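Local coordinates for protein alkylpurine DNA glycosylase AlkC (PDB 5VHV) that probably excises alkylated purine bases from DNA by cleaving the N-glycosidic bond, without flipping the damaged nucleotide out of the double helix, at residues E12-I17 with H36-L41; P77-N80 with L86-P89. One frame throughout, in Å; residues are numbered along the deposited sequence.

Contact 1 (E12-I17 with H36-L41)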
loop_
_atom_site.group_PDB
_atom_site.type_symbol
_atom_site.label_atom_id
_atom_site.label_comp_id
_atom_site.label_asym_id
_atom_site.label_seq_id
_atom_site.Cartn_x
_atom_site.Cartn_y
_atom_site.Cartn_z
ATOM N N GLU A 12 23.747 6.495 -16.116
ATOM C CA GLU A 12 24.612 5.397 -15.704
ATOM C C GLU A 12 23.847 4.073 -15.671
ATOM O O GLU A 12 24.367 3.040 -16.113
ATOM C CB GLU A 12 25.231 5.712 -14.339
ATOM C CG GLU A 12 26.249 6.873 -14.313
ATOM C CD GLU A 12 25.660 8.282 -14.563
ATOM O OE1 GLU A 12 24.445 8.524 -14.341
ATOM O OE2 GLU A 12 26.441 9.169 -14.986
ATOM N N ARG A 13 22.607 4.084 -15.155
ATOM C CA ARG A 13 21.793 2.867 -15.159
ATOM C C ARG A 13 21.430 2.436 -16.574
ATOM O O ARG A 13 21.404 1.235 -16.873
ATOM C CB ARG A 13 20.508 3.064 -14.338
ATOM C CG ARG A 13 19.733 1.745 -14.033
ATOM C CD ARG A 13 20.285 0.996 -12.812
ATOM N NE ARG A 13 20.190 1.819 -11.617
ATOM C CZ ARG A 13 20.635 1.486 -10.407
ATOM N NH1 ARG A 13 21.166 0.296 -10.176
ATOM N NH2 ARG A 13 20.527 2.354 -9.409
ATOM N N LEU A 14 21.097 3.388 -17.451
ATOM C CA LEU A 14 20.799 3.016 -18.831
ATOM C C LEU A 14 22.017 2.380 -19.486
ATOM O O LEU A 14 21.891 1.416 -20.247
ATOM C CB LEU A 14 20.330 4.230 -19.632
ATOM C CG LEU A 14 19.090 4.969 -19.121
ATOM C CD1 LEU A 14 18.890 6.281 -19.903
ATOM C CD2 LEU A 14 17.857 4.070 -19.218
ATOM N N GLN A 15 23.210 2.897 -19.186
ATOM C CA GLN A 15 24.427 2.293 -19.724
ATOM C C GLN A 15 24.618 0.882 -19.192
ATOM O O GLN A 15 25.053 -0.010 -19.929
ATOM C CB GLN A 15 25.632 3.177 -19.402
ATOM C CG GLN A 15 25.596 4.490 -20.161
ATOM C CD GLN A 15 26.601 5.503 -19.664
ATOM O OE1 GLN A 15 27.217 5.336 -18.604
ATOM N NE2 GLN A 15 26.767 6.573 -20.429
ATOM N N HIS A 16 24.292 0.658 -17.914
ATOM C CA HIS A 16 24.369 -0.688 -17.347
ATOM C C HIS A 16 23.401 -1.634 -18.050
ATOM O O HIS A 16 23.772 -2.763 -18.406
ATOM C CB HIS A 16 24.096 -0.616 -15.836
ATOM C CG HIS A 16 23.574 -1.882 -15.211
ATOM N ND1 HIS A 16 24.374 -2.972 -14.931
ATOM C CD2 HIS A 16 22.343 -2.190 -14.728
ATOM C CE1 HIS A 16 23.647 -3.912 -14.346
ATOM N NE2 HIS A 16 22.411 -3.462 -14.211
ATOM N N ILE A 17 22.168 -1.181 -18.285
ATOM C CA ILE A 17 21.188 -2.002 -18.990
ATOM C C ILE A 17 21.707 -2.353 -20.381
ATOM O O ILE A 17 21.615 -3.503 -20.832
ATOM C CB ILE A 17 19.826 -1.279 -19.058
ATOM C CG1 ILE A 17 19.214 -1.119 -17.653
ATOM C CG2 ILE A 17 18.828 -2.065 -19.928
ATOM C CD1 ILE A 17 18.041 -0.156 -17.586
ATOM N N HIS A 36 17.688 6.572 -27.932
ATOM C CA HIS A 36 16.233 6.573 -27.769
ATOM C C HIS A 36 15.832 6.807 -26.316
ATOM O O HIS A 36 14.906 7.578 -26.029
ATOM C CB HIS A 36 15.699 5.231 -28.280
ATOM C CG HIS A 36 14.215 5.184 -28.501
ATOM N ND1 HIS A 36 13.320 5.127 -27.463
ATOM C CD2 HIS A 36 13.473 5.157 -29.636
ATOM C CE1 HIS A 36 12.093 5.060 -27.938
ATOM N NE2 HIS A 36 12.154 5.065 -29.256
ATOM N N ALA A 37 16.503 6.132 -25.388
ATOM C CA ALA A 37 16.128 6.216 -23.983
ATOM C C ALA A 37 16.451 7.583 -23.376
ATOM O O ALA A 37 15.710 8.058 -22.503
ATOM C CB ALA A 37 16.836 5.118 -23.199
ATOM N N LYS A 38 17.515 8.240 -23.842
ATOM C CA LYS A 38 17.994 9.452 -23.193
ATOM C C LYS A 38 17.240 10.706 -23.602
ATOM O O LYS A 38 17.396 11.743 -22.945
ATOM C CB LYS A 38 19.494 9.635 -23.477
ATOM C CG LYS A 38 20.328 8.621 -22.725
ATOM C CD LYS A 38 21.816 8.974 -22.688
ATOM C CE LYS A 38 22.466 8.889 -24.028
ATOM N NZ LYS A 38 23.951 9.163 -23.933
ATOM N N ALA A 39 16.434 10.646 -24.657
ATOM C CA ALA A 39 15.823 11.855 -25.201
ATOM C C ALA A 39 14.812 12.416 -24.205
ATOM O O ALA A 39 13.789 11.785 -23.916
ATOM C CB ALA A 39 15.169 11.549 -26.548
ATOM N N GLY A 40 15.094 13.606 -23.674
ATOM C CA GLY A 40 14.207 14.200 -22.685
ATOM C C GLY A 40 14.227 13.540 -21.321
ATOM O O GLY A 40 13.282 13.705 -20.550
ATOM N N LEU A 41 15.283 12.795 -21.001
ATOM C CA LEU A 41 15.319 12.015 -19.759
ATOM C C LEU A 41 15.026 12.877 -18.533
ATOM O O LEU A 41 14.294 12.458 -17.629
ATOM C CB LEU A 41 16.691 11.349 -19.626
ATOM C CG LEU A 41 16.948 10.466 -18.403
ATOM C CD1 LEU A 41 16.056 9.266 -18.409
ATOM C CD2 LEU A 41 18.395 10.049 -18.339
HETATM O O HOH W 1 25.204 7.261 -23.037
#
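Between Leu14 and its partners Ala37, Lys38 and Leu41 no aromatic face or edge is used; the flat group beside this apolar contact is the carboxamide of Gln15, whose NE2 gives a 3.1 Å hydrogen bond to a water. That water also lies beside Lys38 NZ, at a spacing too short to trust, so a bridge to the ammonium is plausible but its geometry is doubtful. The packing itself rests on one methyl group. Leu14 CG is set anti to its carbonyl carbon (chi1 -58°), and CD1 is the branch that reaches the second helix. It lies 4.1 Å from Ala37 CB, 3.9 Å from Lys38 CG and 4.1 Å from Leu41 CD2, so three side chains meet on it. Ala37 suits its place because a lone methyl lets the leucine come close to the helix. Lys38 packs with the aliphatic root of its chain, which crosses that of Leu14 obliquely, while a bend at chi3 separates this part from the charged end. Leu41 is brought back over the methyl by a type II turn from Lys38 to Leu41, closed by Leu41 N to Lys38 O at 3.1 Å. Gly40 takes the third position of that turn with a positive phi of 72°, a conformation that glycine adopts easily. Leu34 and Val53 also touch Leu14, tying helices 11-24, 30-38 and 46-60 together. The chemistry implies cohesion by apolar burial at the centre, while the amide of Gln15 and the ammonium of Lys38 lie at the exposed side, where water can hydrate them.

Contact 2 (P77-N80 with L86-P89); sequences PRLN and LFLP
Leu79, in the loop that follows helix 65-75, faces Leu88 with their CA atoms 10.5 Å apart, and no hydrogen bond joins the two backbones, so side chains must span the gap. Leu79 does this through a single methyl, CD1. Its CG stands anti to the carbonyl carbon and chi2 is fully extended (-180°), which carries CD1 well away from the loop. There it meets Leu88 CD1 at 3.9 Å, the two leucines reaching toward each other tip to tip. The same methyl lies 3.9 Å from Phe87 CE2, and it approaches the ring obliquely. Phe87 has its CG between the backbone N and the carbonyl carbon (chi1 75°), and this swings the ring round to the side where Leu79 arrives. The next residue helps to fix the ring: Leu88 CG sits 3.9 Å above one face, offset toward the rim. Leucine suits both ends because its branched tip reaches far and fills an apolar gap, and the broad ring of Phe87 can serve several neighbours at once. The preceding Leu86 touches the bound polyether 9B4. Around the contact, Phe87 packs on Ile17 of helix 11-24 and on Val53 and Leu57 of helix 46-60, whereas Leu88 touches Phe110 of helix 100-110. The loop leucine thus closes over the start of helix 87-95, which packs against these three helices.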
loop_
_atom_site.group_PDB
_atom_site.type_symbol
_atom_site.label_atom_id
_atom_site.label_comp_id
_atom_site.label_asym_id
_atom_site.label_seq_id
_atom_site.Cartn_x
_atom_site.Cartn_y
_atom_site.Cartn_z
ATOM N N PRO A 77 18.395 -11.846 -14.426
ATOM C CA PRO A 77 19.347 -12.027 -13.306
ATOM C C PRO A 77 20.594 -11.152 -13.382
ATOM O O PRO A 77 21.321 -11.062 -12.387
ATOM C CB PRO A 77 19.712 -13.516 -13.393
ATOM C CG PRO A 77 19.460 -13.886 -14.827
ATOM C CD PRO A 77 18.254 -13.073 -15.233
ATOM N N ARG A 78 20.870 -10.508 -14.513
ATOM C CA ARG A 78 22.029 -9.637 -14.657
ATOM C C ARG A 78 21.780 -8.215 -14.172
ATOM O O ARG A 78 22.750 -7.457 -14.021
ATOM C CB ARG A 78 22.470 -9.589 -16.125
ATOM C CG ARG A 78 22.614 -10.965 -16.764
ATOM C CD ARG A 78 23.149 -10.871 -18.187
ATOM N NE ARG A 78 24.510 -10.368 -18.193
ATOM C CZ ARG A 78 25.601 -11.114 -18.335
ATOM N NH1 ARG A 78 25.521 -12.424 -18.520
ATOM N NH2 ARG A 78 26.788 -10.538 -18.291
ATOM N N LEU A 79 20.522 -7.839 -13.938
ATOM C CA LEU A 79 20.193 -6.485 -13.505
ATOM C C LEU A 79 20.483 -6.312 -12.020
ATOM O O LEU A 79 20.236 -7.215 -11.218
ATOM C CB LEU A 79 18.727 -6.170 -13.787
ATOM C CG LEU A 79 18.324 -6.231 -15.269
ATOM C CD1 LEU A 79 16.852 -5.896 -15.435
ATOM C CD2 LEU A 79 19.157 -5.284 -16.093
ATOM N N ASN A 80 21.017 -5.140 -11.668
ATOM C CA ASN A 80 21.466 -4.850 -10.308
ATOM C C ASN A 80 20.412 -4.174 -9.434
ATOM O O ASN A 80 20.754 -3.709 -8.343
ATOM C CB ASN A 80 22.736 -3.993 -10.340
ATOM C CG ASN A 80 22.549 -2.635 -11.014
ATOM O OD1 ASN A 80 21.437 -2.106 -11.126
ATOM N ND2 ASN A 80 23.663 -2.059 -11.467
ATOM N N LEU A 86 11.344 -3.616 -13.102
ATOM C CA LEU A 86 9.952 -3.396 -13.505
ATOM C C LEU A 86 9.782 -3.219 -15.012
ATOM O O LEU A 86 8.678 -3.461 -15.521
ATOM C CB LEU A 86 9.368 -2.162 -12.807
ATOM C CG LEU A 86 9.164 -2.239 -11.300
ATOM C CD1 LEU A 86 8.833 -0.861 -10.714
ATOM C CD2 LEU A 86 8.091 -3.232 -10.958
ATOM N N PHE A 87 10.820 -2.808 -15.752
ATOM C CA PHE A 87 10.603 -2.640 -17.186
ATOM C C PHE A 87 10.409 -3.972 -17.894
ATOM O O PHE A 87 9.817 -4.001 -18.977
ATOM C CB PHE A 87 11.719 -1.821 -17.848
ATOM C CG PHE A 87 13.032 -2.553 -18.060
ATOM C CD1 PHE A 87 13.190 -3.436 -19.119
ATOM C CD2 PHE A 87 14.115 -2.295 -17.240
ATOM C CE1 PHE A 87 14.396 -4.097 -19.320
ATOM C CE2 PHE A 87 15.326 -2.932 -17.432
ATOM C CZ PHE A 87 15.477 -3.844 -18.483
ATOM N N LEU A 88 10.814 -5.084 -17.279
ATOM C CA LEU A 88 10.622 -6.375 -17.935
ATOM C C LEU A 88 9.148 -6.752 -17.982
ATOM O O LEU A 88 8.632 -7.015 -19.076
ATOM C CB LEU A 88 11.477 -7.441 -17.242
ATOM C CG LEU A 88 12.973 -7.158 -17.302
ATOM C CD1 LEU A 88 13.685 -8.028 -16.261
ATOM C CD2 LEU A 88 13.469 -7.424 -18.710
ATOM N N PRO A 89 8.412 -6.789 -16.874
ATOM C CA PRO A 89 6.957 -6.986 -17.004
ATOM C C PRO A 89 6.281 -5.914 -17.837
ATOM O O PRO A 89 5.316 -6.210 -18.557
ATOM C CB PRO A 89 6.464 -6.988 -15.541
ATOM C CG PRO A 89 7.610 -6.555 -14.727
ATOM C CD PRO A 89 8.859 -6.800 -15.466
#

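In the fold
Contacts 1 and 2 follow each other along the chain without overlap, and their centres are 14 Å apart on the same side of the chain's centre. Contact 1 joins helices 11-24 and 30-38; contact 2 pins the loop after helix 65-75 to helix 87-95. Helix 11-24 connects them: Arg13 NH1 probably hydrogen-bonds to Asn80 OD1 at 2.6 Å, and His16 makes a weak bond to the backbone N of Asn80. Both also lean on helix 46-60, through Val53. They therefore belong to the same all-helical, HEAT-like N-terminal part of AlkC, each with its nearest atom about 10 Å from the bound DNA, well apart from the C-terminal beta domain.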